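Local coordinates for putative periplasmic or exported protein (Salmonella enterica subsp. enterica serovar Typhimurium, PDB 4GQZ) that probably binds copper in the periplasm and contributes to copper resistance, and forms a V-shaped dimer, at residues L66-Y71 against T156-R161; P91-T96 against V134-K139. All blocks are in the same frame, centred on the assembly; numbering follows the deposited sequence.

Interaction 1 of 2, residues L66-Y71 against T156-R161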
loop_
_atom_site.group_PDB
_atom_site.type_symbol
_atom_site.label_atom_id
_atom_site.label_comp_id
_atom_site.label_asym_id
_atom_site.label_seq_id
_atom_site.Cartn_x
_atom_site.Cartn_y
_atom_site.Cartn_z
ATOM N N LEU B 66 -6.651 -11.049 -0.808
ATOM C CA LEU B 66 -7.134 -12.407 -0.683
ATOM C C LEU B 66 -6.755 -13.213 -1.929
ATOM O O LEU B 66 -7.088 -12.829 -3.058
ATOM C CB LEU B 66 -8.645 -12.374 -0.509
ATOM C CG LEU B 66 -9.327 -13.735 -0.419
ATOM C CD1 LEU B 66 -8.847 -14.513 0.811
ATOM C CD2 LEU B 66 -10.842 -13.534 -0.424
ATOM N N SER B 67 -6.070 -14.338 -1.740
ATOM C CA SER B 67 -5.738 -15.197 -2.887
ATOM C C SER B 67 -6.464 -16.531 -2.738
ATOM O O SER B 67 -6.372 -17.182 -1.701
ATOM C CB SER B 67 -4.210 -15.372 -3.020
ATOM O OG SER B 67 -3.844 -15.947 -4.277
ATOM N N PHE B 68 -7.224 -16.927 -3.755
ATOM C CA PHE B 68 -8.005 -18.147 -3.635
ATOM C C PHE B 68 -7.782 -19.100 -4.806
ATOM O O PHE B 68 -7.404 -18.682 -5.913
ATOM C CB PHE B 68 -9.494 -17.786 -3.494
ATOM C CG PHE B 68 -10.026 -16.955 -4.623
ATOM C CD1 PHE B 68 -9.938 -15.573 -4.587
ATOM C CD2 PHE B 68 -10.646 -17.559 -5.709
ATOM C CE1 PHE B 68 -10.440 -14.798 -5.625
ATOM C CE2 PHE B 68 -11.149 -16.797 -6.749
ATOM C CZ PHE B 68 -11.042 -15.406 -6.705
ATOM N N ALA B 69 -8.035 -20.386 -4.574
ATOM C CA ALA B 69 -7.762 -21.389 -5.586
ATOM C C ALA B 69 -8.953 -22.317 -5.665
ATOM O O ALA B 69 -9.159 -23.132 -4.776
ATOM C CB ALA B 69 -6.502 -22.175 -5.232
ATOM N N PRO B 70 -9.779 -22.166 -6.707
ATOM C CA PRO B 70 -10.916 -23.090 -6.816
ATOM C C PRO B 70 -10.422 -24.499 -7.123
ATOM O O PRO B 70 -9.307 -24.666 -7.629
ATOM C CB PRO B 70 -11.704 -22.535 -8.002
ATOM C CG PRO B 70 -11.351 -21.041 -8.031
ATOM C CD PRO B 70 -9.869 -21.042 -7.659
ATOM N N TYR B 71 -11.230 -25.511 -6.824
ATOM C CA TYR B 71 -10.828 -26.867 -7.151
ATOM C C TYR B 71 -12.007 -27.738 -7.551
ATOM O O TYR B 71 -13.163 -27.381 -7.324
ATOM C CB TYR B 71 -10.047 -27.494 -5.994
ATOM C CG TYR B 71 -10.873 -27.924 -4.802
ATOM C CD1 TYR B 71 -11.204 -27.020 -3.802
ATOM C CD2 TYR B 71 -11.292 -29.252 -4.655
ATOM C CE1 TYR B 71 -11.946 -27.411 -2.696
ATOM C CE2 TYR B 71 -12.029 -29.647 -3.548
ATOM C CZ TYR B 71 -12.345 -28.724 -2.577
ATOM O OH TYR B 71 -13.089 -29.096 -1.477
ATOM N N THR B 156 -8.924 -21.841 0.131
ATOM C CA THR B 156 -8.859 -23.011 -0.747
ATOM C C THR B 156 -10.138 -23.844 -0.683
ATOM O O THR B 156 -10.296 -24.799 -1.443
ATOM C CB THR B 156 -7.653 -23.916 -0.412
ATOM O OG1 THR B 156 -7.652 -24.200 0.990
ATOM C CG2 THR B 156 -6.328 -23.222 -0.766
ATOM N N GLU B 157 -11.047 -23.470 0.213
ATOM C CA GLU B 157 -12.298 -24.214 0.406
ATOM C C GLU B 157 -13.345 -23.831 -0.634
ATOM O O GLU B 157 -14.415 -23.331 -0.293
ATOM C CB GLU B 157 -12.861 -23.976 1.818
ATOM C CG GLU B 157 -12.012 -24.587 2.949
ATOM C CD GLU B 157 -12.448 -24.138 4.354
ATOM O OE1 GLU B 157 -11.746 -24.493 5.330
ATOM O OE2 GLU B 157 -13.484 -23.438 4.492
ATOM N N LEU B 158 -13.033 -24.052 -1.902
ATOM C CA LEU B 158 -13.943 -23.657 -2.975
ATOM C C LEU B 158 -14.198 -24.799 -3.940
ATOM O O LEU B 158 -13.788 -24.727 -5.093
ATOM C CB LEU B 158 -13.376 -22.466 -3.756
ATOM C CG LEU B 158 -13.402 -21.090 -3.090
ATOM C CD1 LEU B 158 -12.595 -20.079 -3.919
ATOM C CD2 LEU B 158 -14.828 -20.617 -2.906
ATOM N N PRO B 159 -14.901 -25.847 -3.483
ATOM C CA PRO B 159 -15.198 -26.972 -4.380
ATOM C C PRO B 159 -16.286 -26.652 -5.411
ATOM O O PRO B 159 -17.445 -26.403 -5.058
ATOM C CB PRO B 159 -15.664 -28.059 -3.418
ATOM C CG PRO B 159 -16.290 -27.297 -2.271
ATOM C CD PRO B 159 -15.454 -26.052 -2.127
ATOM N N LEU B 160 -15.903 -26.649 -6.683
ATOM C CA LEU B 160 -16.836 -26.389 -7.771
ATOM C C LEU B 160 -17.843 -27.523 -7.903
ATOM O O LEU B 160 -17.455 -28.666 -8.147
ATOM C CB LEU B 160 -16.080 -26.279 -9.093
ATOM C CG LEU B 160 -15.618 -24.933 -9.662
ATOM C CD1 LEU B 160 -16.026 -23.715 -8.825
ATOM C CD2 LEU B 160 -14.133 -24.936 -9.939
ATOM N N ARG B 161 -19.131 -27.212 -7.768
ATOM C CA ARG B 161 -20.173 -28.212 -8.010
ATOM C C ARG B 161 -21.224 -27.622 -8.947
ATOM O O ARG B 161 -21.905 -28.345 -9.683
ATOM C CB ARG B 161 -20.835 -28.658 -6.698
ATOM C CG ARG B 161 -19.894 -29.185 -5.607
ATOM C CD ARG B 161 -19.064 -30.373 -6.094
ATOM N NE ARG B 161 -18.222 -30.961 -5.042
ATOM C CZ ARG B 161 -16.888 -30.957 -5.047
ATOM N NH1 ARG B 161 -16.212 -30.382 -6.044
ATOM N NH2 ARG B 161 -16.223 -31.523 -4.043
ATOM O OXT ARG B 161 -21.418 -26.401 -8.997
HETATM O O HOH W 1 -7.912 -25.281 -3.878
#

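Interaction 2 of 2, residues P91-T96 against V134-K139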
loop_
_atom_site.group_PDB
_atom_site.type_symbol
_atom_site.label_atom_id
_atom_site.label_comp_id
_atom_site.label_asym_id
_atom_site.label_seq_id
_atom_site.Cartn_x
_atom_site.Cartn_y
_atom_site.Cartn_z
ATOM N N PRO B 91 -4.613 -24.269 -12.709
ATOM C CA PRO B 91 -3.869 -23.156 -13.313
ATOM C C PRO B 91 -4.444 -22.719 -14.647
ATOM O O PRO B 91 -5.078 -23.521 -15.341
ATOM C CB PRO B 91 -2.479 -23.755 -13.550
ATOM C CG PRO B 91 -2.716 -25.245 -13.626
ATOM C CD PRO B 91 -3.791 -25.483 -12.608
ATOM N N ASN B 92 -4.206 -21.458 -14.995
ATOM C CA ASN B 92 -4.574 -20.903 -16.299
ATOM C C ASN B 92 -5.977 -21.252 -16.781
ATOM O O ASN B 92 -6.168 -21.661 -17.928
ATOM C CB ASN B 92 -3.529 -21.290 -17.347
ATOM C CG ASN B 92 -2.154 -20.748 -17.014
ATOM O OD1 ASN B 92 -2.000 -19.558 -16.722
ATOM N ND2 ASN B 92 -1.147 -21.617 -17.034
ATOM N N LYS B 93 -6.958 -21.085 -15.903
ATOM C CA LYS B 93 -8.343 -21.358 -16.254
ATOM C C LYS B 93 -9.127 -20.065 -16.136
ATOM O O LYS B 93 -8.802 -19.233 -15.311
ATOM C CB LYS B 93 -8.936 -22.433 -15.327
ATOM C CG LYS B 93 -8.389 -23.860 -15.554
ATOM C CD LYS B 93 -8.742 -24.363 -16.943
ATOM C CE LYS B 93 -8.316 -25.819 -17.176
ATOM N NZ LYS B 93 -9.127 -26.768 -16.365
ATOM N N PRO B 94 -10.155 -19.885 -16.976
ATOM C CA PRO B 94 -10.971 -18.675 -16.869
ATOM C C PRO B 94 -12.050 -18.857 -15.821
ATOM O O PRO B 94 -12.735 -19.876 -15.824
ATOM C CB PRO B 94 -11.599 -18.562 -18.262
ATOM C CG PRO B 94 -11.715 -19.977 -18.735
ATOM C CD PRO B 94 -10.513 -20.699 -18.151
ATOM N N PHE B 95 -12.196 -17.892 -14.926
ATOM C CA PHE B 95 -13.250 -17.967 -13.921
ATOM C C PHE B 95 -14.109 -16.707 -13.947
ATOM O O PHE B 95 -13.661 -15.656 -14.402
ATOM C CB PHE B 95 -12.642 -18.133 -12.523
ATOM C CG PHE B 95 -11.934 -19.443 -12.316
ATOM C CD1 PHE B 95 -12.635 -20.567 -11.906
ATOM C CD2 PHE B 95 -10.564 -19.550 -12.532
ATOM C CE1 PHE B 95 -11.975 -21.782 -11.720
ATOM C CE2 PHE B 95 -9.898 -20.746 -12.342
ATOM C CZ PHE B 95 -10.602 -21.871 -11.939
ATOM N N THR B 96 -15.346 -16.816 -13.478
ATOM C CA THR B 96 -16.134 -15.630 -13.169
ATOM C C THR B 96 -16.113 -15.416 -11.655
ATOM O O THR B 96 -16.408 -16.332 -10.883
ATOM C CB THR B 96 -17.578 -15.755 -13.678
ATOM O OG1 THR B 96 -17.563 -15.870 -15.107
ATOM C CG2 THR B 96 -18.376 -14.523 -13.307
ATOM N N VAL B 134 -17.410 -18.051 -7.066
ATOM C CA VAL B 134 -16.594 -18.322 -8.233
ATOM C C VAL B 134 -17.385 -19.268 -9.124
ATOM O O VAL B 134 -18.139 -20.114 -8.631
ATOM C CB VAL B 134 -15.238 -18.953 -7.826
ATOM C CG1 VAL B 134 -14.411 -19.298 -9.054
ATOM C CG2 VAL B 134 -14.475 -18.000 -6.939
ATOM N N SER B 135 -17.269 -19.102 -10.436
ATOM C CA SER B 135 -17.974 -20.013 -11.327
ATOM C C SER B 135 -17.107 -20.386 -12.522
ATOM O O SER B 135 -16.326 -19.568 -13.016
ATOM C CB SER B 135 -19.332 -19.439 -11.750
ATOM O OG SER B 135 -19.203 -18.580 -12.861
ATOM N N TYR B 136 -17.229 -21.637 -12.959
ATOM C CA TYR B 136 -16.419 -22.180 -14.050
ATOM C C TYR B 136 -17.221 -23.245 -14.781
ATOM O O TYR B 136 -17.678 -24.190 -14.152
ATOM C CB TYR B 136 -15.145 -22.807 -13.481
ATOM C CG TYR B 136 -14.342 -23.613 -14.477
ATOM C CD1 TYR B 136 -13.594 -22.981 -15.465
ATOM C CD2 TYR B 136 -14.326 -25.005 -14.429
ATOM C CE1 TYR B 136 -12.851 -23.710 -16.378
ATOM C CE2 TYR B 136 -13.584 -25.745 -15.333
ATOM C CZ TYR B 136 -12.849 -25.091 -16.305
ATOM O OH TYR B 136 -12.109 -25.819 -17.210
ATOM N N ASN B 137 -17.409 -23.067 -16.089
ATOM C CA ASN B 137 -18.057 -24.060 -16.960
ATOM C C ASN B 137 -19.310 -24.705 -16.339
ATOM O O ASN B 137 -19.415 -25.925 -16.203
ATOM C CB ASN B 137 -17.022 -25.103 -17.432
ATOM C CG ASN B 137 -17.605 -26.134 -18.398
ATOM O OD1 ASN B 137 -17.945 -25.820 -19.542
ATOM N ND2 ASN B 137 -17.706 -27.381 -17.938
ATOM N N GLY B 138 -20.236 -23.861 -15.907
ATOM C CA GLY B 138 -21.496 -24.343 -15.372
ATOM C C GLY B 138 -21.488 -24.646 -13.884
ATOM O O GLY B 138 -22.542 -24.917 -13.313
ATOM N N LYS B 139 -20.315 -24.596 -13.253
ATOM C CA LYS B 139 -20.188 -25.009 -11.851
ATOM C C LYS B 139 -19.840 -23.814 -10.974
ATOM O O LYS B 139 -19.173 -22.895 -11.437
ATOM C CB LYS B 139 -19.087 -26.066 -11.703
ATOM C CG LYS B 139 -19.287 -27.329 -12.525
ATOM C CD LYS B 139 -18.123 -28.302 -12.280
ATOM C CE LYS B 139 -17.548 -28.852 -13.590
ATOM N NZ LYS B 139 -18.549 -29.593 -14.404
#

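Interaction 1 of 2, residues L66-Y71 against T156-R161
Y71 and P159 form a single beta bridge where the chain leaving strand 63-68 meets the C-terminal tail, in the C-terminal beta domain of CueP. The bridge prolongs the parallel pairing of strand 63-68 with strand 154-155, after E157 has put a kink in the tail as the centre of an inverse gamma turn. Two backbone hydrogen bonds, both to Y71, flank P159: Y71 N gives its hydrogen to L158 O at 3.2 Å, and L160 N gives its own to Y71 O at 2.9 Å. The second is almost straight (174° at the hydrogen). Nearer strand 63-68, a water donates to A69 O at 2.6 Å and only weakly to T156 O, which also accepts a bond from the hydroxyl of T75 and a weak one from L158 N.

Apolar contacts line the buried side. L158 CD1 lies 3.7 Å from F68 CD2, and CD2 of L160 meets P70 CB at 3.9 Å. L132 and V134 of strand 129-136 add to this layer.

Y71 works differently. With CG between its backbone N and carbonyl carbon (chi1 75°), the ring folds back over the tail and runs side by side with P159. P159 CA sits over one ring face, E157 C and L158 N lie at the rim, and the phenol end reaches the proline ring, Y71 OH lying 3.4 Å from P159 CB.

Interaction 2 of 2, residues P91-T96 against V134-K139
T96 and S135 face each other as an antiparallel hydrogen-bonded pair, joining the start of strand 94-101 to the end of strand 129-136. T96 N donates to S135 O at 3.0 Å, and S135 N returns a bond to T96 O at 2.9 Å; both donors lie in the plane of the carbonyl they address, although the second bond is more bent (146° at the hydrogen). T96 O also receives a CA-H...O contact from V134.

The tight part of the contact is built around F95. Its CD1 atom packs against V134 CG1 at 3.6 Å and lies 3.7 Å from Y136 CB, so that this one ring position touches the two residues that flank S135. The F95 and Y136 rings themselves meet obliquely, their planes 43° apart. Because CG of Y136 is anti to its backbone N (chi1 170°), the ring reaches back along P94 and K93, and its CD1 edge approaches P94 O in the ring plane at 3.2 Å.

Toward solvent the contact thins out. K93 bends at chi2 and chi4 to bring its ammonium group to the phenol, with NZ donating to Y136 OH across 3.2 Å, while the proline ring of P94 touches Y136 more loosely. On the sheet surface S135 OG rests against T96 CB at 3.4 Å, and the hydroxyl of T96 is hydrogen-bonded to E111. N137 CB sits over one face of the Y136 ring. Two backbone bonds between Y136 and K139 close the type I' turn of a two-residue beta hairpin whose first strand, 129-136, lies between its partner 139-146 and strand 94-101 in the antiparallel sheet.

The loop closed by interaction 1 contains interaction 2, and their centres lie about 10 Å apart in the same beta domain. They meet mainly through apolar side chains: F68 CE2 packs against V134 CG2 at 3.5 Å, and P70 reaches both V134 and F95. The C-terminal carboxylate of R161 also packs on K139 CB. V134 and F95 thus face residues of the 66-71 segment as well as each other. Interaction 1 is largely buried and ties the C-terminal tail to the end of strand 63-68 by a single bridge; interaction 2 is partly buried and joins two regular antiparallel strands of another sheet. Polar side chains matter in the second, through K93 and Y136, whereas backbone bonds, a water and apolar packing make the first.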